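Local atomic coordinates of ATP-dependent DNA helicase uvsW (Enterobacteria phage T4, PDB entry 2OCA), a protein that couples ATP hydrolysis to 3'-5' translocation and unwinding of duplex DNA, driving branch migration in recombination-dependent repair and the reorganisation of stalled replication forks of phage T4. Residues A[296-301]-A[492-497]; A[313-318]-A[471-476]; A[375-380]-A[399-404]. The protein carries 1 engineered substitution. One frame throughout, in Å; residues are numbered along the deposited sequence.

In the fold
A seven-stranded parallel sheet organises the C-terminal helicase lobe, and its two outermost strands belong to different contacts. Contact 1 pairs the edge strand 495-501 with 298-305; contact 3 pairs the other edge strand, 374-377, with 400-404, their centres about 25 Å apart. Contact 2 joins no strands: it packs the turn after helix 308-314 against the loop leading into helix 476-490, with its centre about 27 Å from that of contact 1 and about 33 Å from that of contact 3. Along the chain the three are nested, contact 3 within contact 2 and contact 2 within contact 1. The last strand, 495-501, comes back beside the first, 298-305, so residues nearly 200 apart form one edge of the sheet.

Contact 1 (A[296-301]-A[492-497]); sequences ELKINS and KFNYVM
Ile299 and Tyr495 lie side by side as a parallel bridge pair, and three backbone bonds hold the strands around them. Ile299 N donates to Asn494 O at 2.8 Å, almost straight at the hydrogen (174°). Its own carbonyl, Ile299 O, accepts from Val496 N at 2.9 Å, and Ser301 N closes the series on Val496 O at 2.7 Å. The Ile299 carbonyl has a second, weaker visitor, Tyr495 CA at 3.2 Å, in a CA-H...O contact common between parallel strands.

On the face carrying Ile299, Tyr495 and Ser301, the Ile299 methyl CD1 meets the rim of the Phe493 ring at CD1, 3.4 Å away and near the ring plane. Tyr495 offers mainly its CB, 3.8 Å from Ile299 CB; a chi1 of 78° sets the phenol between its own N and carbonyl carbon and leads it off from the neighbouring strand. Elsewhere the Lys298 chain, bent at chi2 (-60°), brings CE to 3.6 Å from Val496 CG2, while its CG passes Asn494 ND2.

Further out, Leu433 and Tyr488, from helices 431-440 and 476-490, cover Ile299. Asn494 spends OD1 on Trp116 NE1, at the start of helix 116-128, and Val496 lies against His115. The Lys298 side chain is about 8 Å from that of Ser138 in the predicted ATP site, which is altered by substitution in this structure. Lys298 and Asn300 direct their backbone bonds the other way, to strand 450-457 and Ala449 just before it.

One face is thus mainly apolar, while the other mixes Lys298, Asn300 and Asn494 with Val496. Peptide bonds set the register; the side chains choose the neighbours, helices of the same lobe for the apolar face and residues around helix 116-128 for the mixed one.

Contact 2 (A[313-318]-A[471-476]); sequences KLKGKT and YVHLNY
A type II beta turn, Leu314 to Lys317, takes the chain out of helix 308-314, and its Lys315 lies over His473 in the loop before helix 476-490. The methylene CG of Lys315 sits above the middle of the imidazole, 3.8 Å from the ring centroid and 13° off the normal, a CH-pi contact. Chi1 of 179° and an extended chain beyond carry the rest of the lysine past the ring, and Lys315 NZ stays 5.5 Å from His473 ND1. The turn itself is closed by Lys317 N bonding to Leu314 O at 3.0 Å, with Gly316 taking the positive phi (101°) that this turn requires.

Two smaller touches lie further along the contact. Leu314 CD2 reaches Asn475 CB at 3.9 Å, and the carbonyl oxygen of Lys317 comes to the edge of the Tyr476 ring, 3.5 Å from CE2.

Both segments run into helices: Thr318 is the N-cap of helix 319-327 and Asn475 that of helix 476-490. The amide of Asn475 is gripped by Ala458 N, Asp456 O and Glu322, whose carboxylate also takes Tyr476 N. Thus Glu322 of helix 319-327 ties the start of helix 476-490 to that neighbouring helix, while Asn475 joins the same start to the end of strand 450-457 and the loop beyond.

Contact 3 (A[375-380]-A[399-404]); sequences YYVSGE and IIIVAS
Backbones pack closely where Tyr375 and Tyr376 run beside Ile401 and Val402, on two parallel strands whose axes approach to 4.6 Å. Tyr375 is bonded from both of its peptide groups: its N donates to Ile400 O at 3.0 Å, and its O accepts from Val402 N at 2.7 Å. Val377 N then reaches Val402 O, also at 2.7 Å, from 23° out of the carbonyl plane. The side chain of Tyr375 is well covered by the neighbouring strand, though the residue is partly exposed; the Ile399 methyl CG2 lies at the edge of its ring, 3.9 Å from CE2.

On the face shared by Tyr375, Val377 and Ile401, the Ile401 CD1 methyl lies against Val377 CG2, and Val407 of helix 405-410 adds to the cover. On the reverse face the ring of Tyr376 is swung out to helix 357-368 by a chi1 of 175°, resting on Val357, Lys361 and Phe364, so that Val402 is only lightly brushed by it.

Packing slackens at the end where the strands part. The CB atoms of Val377 and Ala403 still stand 3.9 Å apart, but Ser404 N makes only a weak bond to Val377 O, at 3.5 Å. Beyond it the hydroxyls Ser378 OG and Ser404 OG lie 3.6 Å apart, and Ser404 OG caps helix 405-410 through a weak bond to Val407 N.

Strand 374-377, helix 383-395 and strand 400-404 form a beta-alpha-beta crossover that starts on the sheet's outermost strand in this chain, 374-377, and ends one strand further in. The parallel order and the helices on its flanks are those of the RecA-like C-terminal lobe of superfamily 2 helicases.

Contact 1 (A[296-301]-A[492-497])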
loop_
_atom_site.group_PDB
_atom_site.type_symbol
_atom_site.label_atom_id
_atom_site.label_comp_id
_atom_site.label_asym_id
_atom_site.label_seq_id
_atom_site.Cartn_x
_atom_site.Cartn_y
_atom_site.Cartn_z
ATOM N N GLU A 296 -12.649 6.223 -3.429
ATOM C CA GLU A 296 -13.310 7.525 -3.362
ATOM C C GLU A 296 -12.554 8.484 -2.423
ATOM O O GLU A 296 -11.583 9.130 -2.829
ATOM C CB GLU A 296 -14.755 7.340 -2.896
ATOM C CG GLU A 296 -15.557 8.620 -2.798
ATOM C CD GLU A 296 -16.932 8.384 -2.212
ATOM O OE1 GLU A 296 -17.555 9.362 -1.747
ATOM O OE2 GLU A 296 -17.389 7.220 -2.219
ATOM N N LEU A 297 -12.988 8.580 -1.170
ATOM C CA LEU A 297 -12.315 9.459 -0.226
ATOM C C LEU A 297 -11.144 8.769 0.458
ATOM O O LEU A 297 -11.228 7.602 0.834
ATOM C CB LEU A 297 -13.288 9.953 0.849
ATOM C CG LEU A 297 -14.240 11.093 0.489
ATOM C CD1 LEU A 297 -15.202 11.334 1.639
ATOM C CD2 LEU A 297 -13.443 12.345 0.178
ATOM N N LYS A 298 -10.051 9.507 0.605
ATOM C CA LYS A 298 -8.862 9.012 1.280
ATOM C C LYS A 298 -8.731 9.949 2.475
ATOM O O LYS A 298 -8.645 11.160 2.294
ATOM C CB LYS A 298 -7.642 9.147 0.370
ATOM C CG LYS A 298 -6.406 8.375 0.820
ATOM C CD LYS A 298 -5.908 8.802 2.199
ATOM C CE LYS A 298 -4.667 8.002 2.639
ATOM N NZ LYS A 298 -3.395 8.436 1.968
ATOM N N ILE A 299 -8.732 9.403 3.687
ATOM C CA ILE A 299 -8.626 10.235 4.886
ATOM C C ILE A 299 -7.257 10.171 5.556
ATOM O O ILE A 299 -6.726 9.095 5.797
ATOM C CB ILE A 299 -9.678 9.833 5.936
ATOM C CG1 ILE A 299 -11.081 9.919 5.333
ATOM C CG2 ILE A 299 -9.576 10.742 7.149
ATOM C CD1 ILE A 299 -12.147 9.313 6.211
ATOM N N ASN A 300 -6.700 11.334 5.868
ATOM C CA ASN A 300 -5.402 11.430 6.526
ATOM C C ASN A 300 -5.540 12.101 7.886
ATOM O O ASN A 300 -5.634 13.329 7.972
ATOM C CB ASN A 300 -4.438 12.254 5.676
ATOM C CG ASN A 300 -3.666 11.415 4.694
ATOM O OD1 ASN A 300 -4.202 10.474 4.115
ATOM N ND2 ASN A 300 -2.400 11.758 4.489
ATOM N N SER A 301 -5.561 11.306 8.950
ATOM C CA SER A 301 -5.666 11.873 10.291
ATOM C C SER A 301 -4.295 12.332 10.762
ATOM O O SER A 301 -3.406 11.519 11.007
ATOM C CB SER A 301 -6.227 10.845 11.271
ATOM O OG SER A 301 -7.625 10.715 11.102
ATOM N N LYS A 492 -15.541 1.595 8.190
ATOM C CA LYS A 492 -14.552 1.001 7.296
ATOM C C LYS A 492 -14.132 1.939 6.163
ATOM O O LYS A 492 -14.225 1.592 4.978
ATOM C CB LYS A 492 -15.085 -0.317 6.724
ATOM C CG LYS A 492 -15.921 -1.108 7.718
ATOM C CD LYS A 492 -15.941 -2.596 7.415
ATOM C CE LYS A 492 -14.769 -3.289 8.089
ATOM N NZ LYS A 492 -14.798 -3.087 9.571
ATOM N N PHE A 493 -13.674 3.132 6.537
ATOM C CA PHE A 493 -13.209 4.117 5.565
ATOM C C PHE A 493 -11.737 3.867 5.273
ATOM O O PHE A 493 -11.082 3.066 5.946
ATOM C CB PHE A 493 -13.357 5.543 6.105
ATOM C CG PHE A 493 -14.766 6.075 6.081
ATOM C CD1 PHE A 493 -14.999 7.438 6.228
ATOM C CD2 PHE A 493 -15.855 5.232 5.899
ATOM C CE1 PHE A 493 -16.289 7.957 6.192
ATOM C CE2 PHE A 493 -17.152 5.744 5.860
ATOM C CZ PHE A 493 -17.366 7.109 6.007
ATOM N N ASN A 494 -11.228 4.564 4.265
ATOM C CA ASN A 494 -9.832 4.453 3.863
ATOM C C ASN A 494 -9.045 5.529 4.618
ATOM O O ASN A 494 -8.798 6.614 4.077
ATOM C CB ASN A 494 -9.725 4.669 2.343
ATOM C CG ASN A 494 -8.284 4.734 1.843
ATOM O OD1 ASN A 494 -7.334 4.570 2.606
ATOM N ND2 ASN A 494 -8.122 4.973 0.549
ATOM N N TYR A 495 -8.654 5.239 5.862
ATOM C CA TYR A 495 -7.918 6.226 6.641
ATOM C C TYR A 495 -6.542 5.803 7.141
ATOM O O TYR A 495 -6.271 4.631 7.389
ATOM C CB TYR A 495 -8.753 6.692 7.830
ATOM C CG TYR A 495 -8.765 5.710 8.961
ATOM C CD1 TYR A 495 -9.427 4.492 8.836
ATOM C CD2 TYR A 495 -8.074 5.977 10.145
ATOM C CE1 TYR A 495 -9.400 3.549 9.860
ATOM C CE2 TYR A 495 -8.038 5.050 11.176
ATOM C CZ TYR A 495 -8.704 3.833 11.027
ATOM O OH TYR A 495 -8.664 2.898 12.038
ATOM N N VAL A 496 -5.692 6.806 7.312
ATOM C CA VAL A 496 -4.320 6.648 7.765
ATOM C C VAL A 496 -4.043 7.662 8.875
ATOM O O VAL A 496 -4.683 8.711 8.939
ATOM C CB VAL A 496 -3.361 6.924 6.601
ATOM C CG1 VAL A 496 -1.938 6.776 7.054
ATOM C CG2 VAL A 496 -3.670 5.986 5.448
ATOM N N MET A 497 -3.086 7.366 9.743
ATOM C CA MET A 497 -2.771 8.292 10.821
ATOM C C MET A 497 -1.321 8.709 10.791
ATOM O O MET A 497 -0.446 7.902 10.512
ATOM C CB MET A 497 -3.101 7.658 12.162
ATOM C CG MET A 497 -4.549 7.250 12.248
ATOM S SD MET A 497 -4.933 6.313 13.713
ATOM C CE MET A 497 -4.944 4.606 13.068
HETATM O O HOH W 1 -10.852 4.121 -1.317
#

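Contact 2 (A[313-318]-A[471-476])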
loop_
_atom_site.group_PDB
_atom_site.type_symbol
_atom_site.label_atom_id
_atom_site.label_comp_id
_atom_site.label_asym_id
_atom_site.label_seq_id
_atom_site.Cartn_x
_atom_site.Cartn_y
_atom_site.Cartn_z
ATOM N N LYS A 313 -0.906 24.305 30.419
ATOM C CA LYS A 313 -1.617 25.564 30.615
ATOM C C LYS A 313 -3.053 25.493 30.085
ATOM O O LYS A 313 -3.958 26.145 30.612
ATOM C CB LYS A 313 -0.856 26.708 29.936
ATOM C CG LYS A 313 0.546 26.910 30.500
ATOM C CD LYS A 313 0.899 28.386 30.685
ATOM C CE LYS A 313 1.266 29.075 29.367
ATOM N NZ LYS A 313 2.521 28.530 28.763
ATOM N N LEU A 314 -3.255 24.680 29.053
ATOM C CA LEU A 314 -4.564 24.523 28.445
ATOM C C LEU A 314 -5.546 23.739 29.322
ATOM O O LEU A 314 -6.751 24.015 29.326
ATOM C CB LEU A 314 -4.418 23.827 27.094
ATOM C CG LEU A 314 -5.699 23.828 26.260
ATOM C CD1 LEU A 314 -6.055 25.252 25.899
ATOM C CD2 LEU A 314 -5.512 22.995 25.011
ATOM N N LYS A 315 -5.025 22.765 30.061
ATOM C CA LYS A 315 -5.849 21.936 30.929
ATOM C C LYS A 315 -6.824 22.736 31.784
ATOM O O LYS A 315 -6.436 23.672 32.481
ATOM C CB LYS A 315 -4.957 21.086 31.818
ATOM C CG LYS A 315 -5.695 20.205 32.784
ATOM C CD LYS A 315 -4.714 19.369 33.577
ATOM C CE LYS A 315 -5.427 18.460 34.548
ATOM N NZ LYS A 315 -4.473 17.892 35.535
ATOM N N GLY A 316 -8.097 22.361 31.728
ATOM C CA GLY A 316 -9.097 23.062 32.506
ATOM C C GLY A 316 -9.902 24.052 31.691
ATOM O O GLY A 316 -10.834 24.660 32.192
ATOM N N LYS A 317 -9.554 24.233 30.428
ATOM C CA LYS A 317 -10.310 25.164 29.608
ATOM C C LYS A 317 -11.474 24.512 28.876
ATOM O O LYS A 317 -11.355 23.409 28.341
ATOM C CB LYS A 317 -9.373 25.875 28.637
ATOM C CG LYS A 317 -8.420 26.767 29.398
ATOM C CD LYS A 317 -7.643 27.689 28.512
ATOM C CE LYS A 317 -6.799 28.607 29.364
ATOM N NZ LYS A 317 -7.670 29.343 30.323
ATOM N N THR A 318 -12.609 25.199 28.875
ATOM C CA THR A 318 -13.802 24.686 28.224
ATOM C C THR A 318 -13.600 24.557 26.724
ATOM O O THR A 318 -12.694 25.174 26.149
ATOM C CB THR A 318 -14.995 25.607 28.432
ATOM O OG1 THR A 318 -14.815 26.791 27.649
ATOM C CG2 THR A 318 -15.123 25.983 29.887
ATOM N N TYR A 471 -1.692 9.600 27.782
ATOM C CA TYR A 471 -2.033 10.907 28.343
ATOM C C TYR A 471 -2.889 10.713 29.576
ATOM O O TYR A 471 -3.623 9.732 29.698
ATOM C CB TYR A 471 -2.807 11.759 27.343
ATOM C CG TYR A 471 -2.005 12.131 26.136
ATOM C CD1 TYR A 471 -0.811 12.824 26.264
ATOM C CD2 TYR A 471 -2.425 11.770 24.863
ATOM C CE1 TYR A 471 -0.051 13.146 25.148
ATOM C CE2 TYR A 471 -1.674 12.093 23.740
ATOM C CZ TYR A 471 -0.490 12.779 23.888
ATOM O OH TYR A 471 0.250 13.113 22.781
ATOM N N VAL A 472 -2.792 11.658 30.492
ATOM C CA VAL A 472 -3.552 11.594 31.725
ATOM C C VAL A 472 -4.790 12.466 31.587
ATOM O O VAL A 472 -5.780 12.280 32.292
ATOM C CB VAL A 472 -2.663 12.071 32.913
ATOM C CG1 VAL A 472 -3.492 12.590 34.051
ATOM C CG2 VAL A 472 -1.830 10.911 33.399
ATOM N N HIS A 473 -4.716 13.407 30.652
ATOM C CA HIS A 473 -5.785 14.351 30.392
ATOM C C HIS A 473 -5.846 14.627 28.901
ATOM O O HIS A 473 -4.809 14.710 28.235
ATOM C CB HIS A 473 -5.508 15.658 31.131
ATOM C CG HIS A 473 -6.429 16.779 30.754
ATOM N ND1 HIS A 473 -7.708 16.898 31.251
ATOM C CD2 HIS A 473 -6.248 17.839 29.927
ATOM C CE1 HIS A 473 -8.274 17.984 30.751
ATOM N NE2 HIS A 473 -7.409 18.572 29.946
ATOM N N LEU A 474 -7.062 14.775 28.381
ATOM C CA LEU A 474 -7.256 15.057 26.965
ATOM C C LEU A 474 -7.904 16.414 26.776
ATOM O O LEU A 474 -8.828 16.781 27.516
ATOM C CB LEU A 474 -8.161 13.998 26.337
ATOM C CG LEU A 474 -7.589 12.678 25.820
ATOM C CD1 LEU A 474 -6.482 12.176 26.731
ATOM C CD2 LEU A 474 -8.718 11.661 25.697
ATOM N N ASN A 475 -7.405 17.179 25.811
ATOM C CA ASN A 475 -8.024 18.461 25.520
ATOM C C ASN A 475 -9.203 18.023 24.653
ATOM O O ASN A 475 -9.229 16.880 24.193
ATOM C CB ASN A 475 -7.064 19.387 24.756
ATOM C CG ASN A 475 -6.416 18.716 23.554
ATOM O OD1 ASN A 475 -5.701 17.728 23.694
ATOM N ND2 ASN A 475 -6.660 19.256 22.372
ATOM N N TYR A 476 -10.176 18.893 24.430
ATOM C CA TYR A 476 -11.346 18.498 23.648
ATOM C C TYR A 476 -11.102 18.093 22.199
ATOM O O TYR A 476 -11.653 17.090 21.730
ATOM C CB TYR A 476 -12.400 19.603 23.702
ATOM C CG TYR A 476 -13.059 19.699 25.046
ATOM C CD1 TYR A 476 -14.058 18.806 25.411
ATOM C CD2 TYR A 476 -12.646 20.645 25.982
ATOM C CE1 TYR A 476 -14.631 18.844 26.670
ATOM C CE2 TYR A 476 -13.215 20.692 27.245
ATOM C CZ TYR A 476 -14.210 19.785 27.580
ATOM O OH TYR A 476 -14.798 19.829 28.822
#

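Contact 3 (A[375-380]-A[399-404])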
loop_
_atom_site.group_PDB
_atom_site.type_symbol
_atom_site.label_atom_id
_atom_site.label_comp_id
_atom_site.label_asym_id
_atom_site.label_seq_id
_atom_site.Cartn_x
_atom_site.Cartn_y
_atom_site.Cartn_z
ATOM N N TYR A 375 -6.640 31.698 -3.595
ATOM C CA TYR A 375 -7.890 32.436 -3.672
ATOM C C TYR A 375 -8.714 32.287 -2.406
ATOM O O TYR A 375 -8.874 31.183 -1.887
ATOM C CB TYR A 375 -8.703 31.940 -4.871
ATOM C CG TYR A 375 -7.933 31.984 -6.169
ATOM C CD1 TYR A 375 -7.753 33.183 -6.858
ATOM C CD2 TYR A 375 -7.329 30.834 -6.679
ATOM C CE1 TYR A 375 -6.986 33.239 -8.021
ATOM C CE2 TYR A 375 -6.558 30.877 -7.839
ATOM C CZ TYR A 375 -6.390 32.083 -8.501
ATOM O OH TYR A 375 -5.609 32.135 -9.630
ATOM N N TYR A 376 -9.228 33.406 -1.906
ATOM C CA TYR A 376 -10.068 33.399 -0.716
ATOM C C TYR A 376 -11.495 33.297 -1.224
ATOM O O TYR A 376 -11.859 33.977 -2.173
ATOM C CB TYR A 376 -9.891 34.693 0.074
ATOM C CG TYR A 376 -10.830 34.816 1.256
ATOM C CD1 TYR A 376 -10.591 34.124 2.445
ATOM C CD2 TYR A 376 -11.957 35.632 1.188
ATOM C CE1 TYR A 376 -11.453 34.249 3.534
ATOM C CE2 TYR A 376 -12.824 35.762 2.266
ATOM C CZ TYR A 376 -12.568 35.074 3.439
ATOM O OH TYR A 376 -13.415 35.235 4.515
ATOM N N VAL A 377 -12.307 32.452 -0.608
ATOM C CA VAL A 377 -13.672 32.311 -1.071
ATOM C C VAL A 377 -14.711 32.199 0.031
ATOM O O VAL A 377 -14.662 31.302 0.871
ATOM C CB VAL A 377 -13.811 31.090 -2.002
ATOM C CG1 VAL A 377 -15.256 30.925 -2.435
ATOM C CG2 VAL A 377 -12.918 31.262 -3.215
ATOM N N SER A 378 -15.658 33.128 0.003
ATOM C CA SER A 378 -16.766 33.170 0.952
ATOM C C SER A 378 -17.562 34.439 0.693
ATOM O O SER A 378 -18.743 34.550 1.053
ATOM C CB SER A 378 -16.255 33.158 2.393
ATOM O OG SER A 378 -17.356 33.092 3.283
ATOM N N GLY A 379 -16.887 35.397 0.061
ATOM C CA GLY A 379 -17.497 36.676 -0.269
ATOM C C GLY A 379 -17.868 36.691 -1.744
ATOM O O GLY A 379 -17.652 35.676 -2.440
ATOM N N GLU A 380 -18.398 37.820 -2.226
ATOM C CA GLU A 380 -18.767 37.952 -3.636
ATOM C C GLU A 380 -19.283 36.592 -4.113
ATOM O O GLU A 380 -18.998 36.130 -5.221
ATOM N N ILE A 399 -3.362 25.192 -7.415
ATOM C CA ILE A 399 -4.344 26.166 -6.956
ATOM C C ILE A 399 -4.829 25.892 -5.538
ATOM O O ILE A 399 -5.495 24.887 -5.293
ATOM C CB ILE A 399 -5.579 26.176 -7.874
ATOM C CG1 ILE A 399 -5.195 26.711 -9.252
ATOM C CG2 ILE A 399 -6.696 27.005 -7.245
ATOM C CD1 ILE A 399 -6.334 26.676 -10.254
ATOM N N ILE A 400 -4.486 26.775 -4.604
ATOM C CA ILE A 400 -4.941 26.620 -3.227
ATOM C C ILE A 400 -6.120 27.560 -3.060
ATOM O O ILE A 400 -6.003 28.763 -3.268
ATOM C CB ILE A 400 -3.901 27.058 -2.181
ATOM C CG1 ILE A 400 -2.562 26.362 -2.413
ATOM C CG2 ILE A 400 -4.433 26.745 -0.793
ATOM C CD1 ILE A 400 -1.459 26.872 -1.506
ATOM N N ILE A 401 -7.266 27.018 -2.691
ATOM C CA ILE A 401 -8.418 27.869 -2.494
ATOM C C ILE A 401 -8.856 27.763 -1.036
ATOM O O ILE A 401 -9.104 26.669 -0.529
ATOM C CB ILE A 401 -9.560 27.491 -3.480
ATOM C CG1 ILE A 401 -10.842 27.173 -2.724
ATOM C CG2 ILE A 401 -9.127 26.343 -4.366
ATOM C CD1 ILE A 401 -11.545 28.402 -2.220
ATOM N N VAL A 402 -8.911 28.914 -0.368
ATOM C CA VAL A 402 -9.315 29.012 1.032
ATOM C C VAL A 402 -10.800 29.365 1.111
ATOM O O VAL A 402 -11.179 30.501 0.858
ATOM C CB VAL A 402 -8.528 30.112 1.739
ATOM C CG1 VAL A 402 -8.937 30.188 3.191
ATOM C CG2 VAL A 402 -7.051 29.849 1.608
ATOM N N ALA A 403 -11.640 28.403 1.469
ATOM C CA ALA A 403 -13.070 28.666 1.535
ATOM C C ALA A 403 -13.691 28.251 2.855
ATOM O O ALA A 403 -13.040 27.629 3.683
ATOM C CB ALA A 403 -13.774 27.959 0.392
ATOM N N SER A 404 -14.956 28.612 3.049
ATOM C CA SER A 404 -15.663 28.257 4.268
ATOM C C SER A 404 -16.533 27.043 3.963
ATOM O O SER A 404 -16.849 26.783 2.801
ATOM C CB SER A 404 -16.534 29.419 4.742
ATOM O OG SER A 404 -17.681 29.555 3.929
#